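Local coordinates for DltD domain-containing protein (Beauveria bassiana, PDB 7D78) that is a polyketide thioesterase of the alpha/beta hydrolase fold that probably cyclises a polyketide chain into a medium-ring lactone, at residues P52-P58 with K127-M133. Numbering follows the deposited sequence.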
loop_
_atom_site.group_PDB
_atom_site.type_symbol
_atom_site.label_atom_id
_atom_site.label_comp_id
_atom_site.label_asym_id
_atom_site.label_seq_id
_atom_site.Cartn_x
_atom_site.Cartn_y
_atom_site.Cartn_z
ATOM N N PRO A 52 25.758 8.822 -16.893
ATOM C CA PRO A 52 24.751 8.103 -16.105
ATOM C C PRO A 52 24.372 8.874 -14.849
ATOM O O PRO A 52 25.039 9.823 -14.428
ATOM C CB PRO A 52 25.442 6.783 -15.750
ATOM C CG PRO A 52 26.924 7.111 -15.811
ATOM C CD PRO A 52 27.065 8.134 -16.899
ATOM N N ALA A 53 23.262 8.454 -14.244
ATOM C CA ALA A 53 22.781 9.093 -13.025
ATOM C C ALA A 53 22.401 8.041 -11.994
ATOM O O ALA A 53 21.779 7.030 -12.328
ATOM C CB ALA A 53 21.577 10.006 -13.314
ATOM N N ILE A 54 22.766 8.293 -10.739
ATOM C CA ILE A 54 22.407 7.436 -9.615
ATOM C C ILE A 54 21.516 8.251 -8.692
ATOM O O ILE A 54 21.927 9.312 -8.213
ATOM C CB ILE A 54 23.646 6.931 -8.857
ATOM C CG1 ILE A 54 24.596 6.171 -9.791
ATOM C CG2 ILE A 54 23.225 6.096 -7.661
ATOM C CD1 ILE A 54 25.965 5.929 -9.165
ATOM N N ILE A 55 20.299 7.766 -8.446
ATOM C CA ILE A 55 19.360 8.416 -7.532
ATOM C C ILE A 55 19.400 7.661 -6.211
ATOM O O ILE A 55 19.095 6.464 -6.171
ATOM C CB ILE A 55 17.934 8.441 -8.107
ATOM C CG1 ILE A 55 17.859 9.332 -9.349
ATOM C CG2 ILE A 55 16.926 8.924 -7.037
ATOM C CD1 ILE A 55 16.686 8.968 -10.292
ATOM N N MET A 56 19.780 8.351 -5.133
ATOM C CA MET A 56 20.018 7.736 -3.829
ATOM C C MET A 56 18.876 8.078 -2.875
ATOM O O MET A 56 18.624 9.257 -2.608
ATOM C CB MET A 56 21.350 8.211 -3.235
ATOM C CG MET A 56 22.578 7.876 -4.089
ATOM S SD MET A 56 24.091 8.620 -3.431
ATOM C CE MET A 56 24.343 7.646 -1.950
ATOM N N THR A 57 18.223 7.045 -2.333
ATOM C CA THR A 57 17.145 7.227 -1.361
ATOM C C THR A 57 17.666 6.953 0.044
ATOM O O THR A 57 18.175 5.851 0.300
ATOM C CB THR A 57 15.972 6.294 -1.672
ATOM O OG1 THR A 57 15.387 6.642 -2.940
ATOM C CG2 THR A 57 14.891 6.429 -0.595
ATOM N N PRO A 58 17.540 7.892 0.983
ATOM C CA PRO A 58 18.011 7.653 2.353
ATOM C C PRO A 58 17.145 6.650 3.108
ATOM O O PRO A 58 16.072 6.234 2.671
ATOM C CB PRO A 58 17.924 9.037 3.015
ATOM C CG PRO A 58 17.746 10.017 1.892
ATOM C CD PRO A 58 17.015 9.254 0.810
ATOM N N LYS A 127 20.628 5.532 -18.775
ATOM C CA LYS A 127 21.563 4.962 -17.807
ATOM C C LYS A 127 21.200 5.421 -16.387
ATOM O O LYS A 127 22.030 5.983 -15.677
ATOM C CB LYS A 127 23.017 5.344 -18.116
ATOM C CG LYS A 127 23.550 4.917 -19.480
ATOM C CD LYS A 127 25.022 5.332 -19.599
ATOM C CE LYS A 127 25.599 5.103 -20.989
ATOM N NZ LYS A 127 27.000 5.634 -21.037
ATOM N N ILE A 128 19.955 5.160 -15.967
ATOM C CA ILE A 128 19.468 5.525 -14.634
ATOM C C ILE A 128 19.621 4.328 -13.698
ATOM O O ILE A 128 19.184 3.217 -14.029
ATOM C CB ILE A 128 17.995 5.976 -14.681
ATOM C CG1 ILE A 128 17.790 7.137 -15.659
ATOM C CG2 ILE A 128 17.498 6.305 -13.276
ATOM C CD1 ILE A 128 18.584 8.405 -15.324
ATOM N N THR A 129 20.221 4.557 -12.523
ATOM C CA THR A 129 20.366 3.560 -11.463
ATOM C C THR A 129 19.678 4.067 -10.202
ATOM O O THR A 129 19.755 5.262 -9.888
ATOM C CB THR A 129 21.859 3.263 -11.167
ATOM O OG1 THR A 129 22.421 2.513 -12.252
ATOM C CG2 THR A 129 22.050 2.461 -9.844
ATOM N N LEU A 130 18.974 3.170 -9.502
ATOM C CA LEU A 130 18.404 3.477 -8.193
ATOM C C LEU A 130 19.253 2.842 -7.100
ATOM O O LEU A 130 19.599 1.653 -7.174
ATOM C CB LEU A 130 16.955 3.000 -8.065
ATOM C CG LEU A 130 15.894 3.717 -8.914
ATOM C CD1 LEU A 130 14.497 3.339 -8.455
ATOM C CD2 LEU A 130 16.084 5.248 -8.938
ATOM N N TRP A 131 19.569 3.646 -6.087
ATOM C CA TRP A 131 20.450 3.294 -4.982
ATOM C C TRP A 131 19.708 3.633 -3.700
ATOM O O TRP A 131 19.100 4.702 -3.602
ATOM C CB TRP A 131 21.762 4.092 -5.094
ATOM C CG TRP A 131 22.870 3.774 -4.116
ATOM C CD1 TRP A 131 24.035 3.110 -4.392
ATOM C CD2 TRP A 131 22.948 4.163 -2.736
ATOM N NE1 TRP A 131 24.822 3.044 -3.268
ATOM C CE2 TRP A 131 24.179 3.684 -2.238
ATOM C CE3 TRP A 131 22.092 4.860 -1.870
ATOM C CZ2 TRP A 131 24.575 3.873 -0.908
ATOM C CZ3 TRP A 131 22.493 5.049 -0.540
ATOM C CH2 TRP A 131 23.722 4.560 -0.080
ATOM N N GLY A 132 19.735 2.737 -2.732
ATOM C CA GLY A 132 19.025 2.989 -1.489
ATOM C C GLY A 132 19.731 2.356 -0.318
ATOM O O GLY A 132 20.295 1.262 -0.428
ATOM N N MET A 133 19.685 3.039 0.824
ATOM C CA MET A 133 20.257 2.524 2.058
ATOM C C MET A 133 19.157 2.205 3.058
ATOM O O MET A 133 18.247 3.015 3.266
ATOM C CB MET A 133 21.231 3.518 2.684
ATOM C CG MET A 133 21.838 2.990 3.981
ATOM S SD MET A 133 23.428 3.754 4.259
ATOM C CE MET A 133 23.853 3.074 5.868
HETATM O O HOH W 1 16.711 5.414 -4.974
#
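Met56 lies against the indole of Trp131, and its atoms can be followed from CB to the tip. CB starts 3.7 Å from Trp131 CE3, above the ring plane but beyond that corner; CG, set beside the backbone N and anti to the carbonyl carbon, passes above the plane just outside the CD2-CE3 side, 3.8 Å from CE3. SD stands above the six-membered ring at a distance, a Met-aromatic contact. The bend at chi3 (71°) then brings CE onto the face, 3.5 Å from the ring centroid and 11° off its normal, as a CH-pi contact. Ile54 CG2 meets the root of the same residue, 3.6 Å from Trp131 CB.

Beneath these side chains run two parallel strands in unbroken register. Six backbone hydrogen bonds join them, with Ala53, Ile55 and Thr57 each donating to one residue of 127-133 and accepting from another. The bond from Ile55 N to Thr129 O (2.9 Å) is nearly straight, 171° at the hydrogen. On the face opposite Met56, Ile55 and Leu130 lie side by side, CB to CD2 3.8 Å, while a water bridges Thr57 OG1 and Trp131 O, donating to the latter; Thr57 OG1 is also hydrogen-bonded to Tyr85 OH.

The pair forms the centre of the alpha/beta hydrolase sheet, flanked by strands 81-86 and 150-156. Helix 68-77 packs on the Met56 and Trp131 face, where Phe75 meets the indole edge-to-face; helix 103-118 packs on Ile55 and Thr57. Strand 127-133 leads into a probable nucleophile elbow (Gly132, Ser134, Gly136) at the turn into helix 135-146.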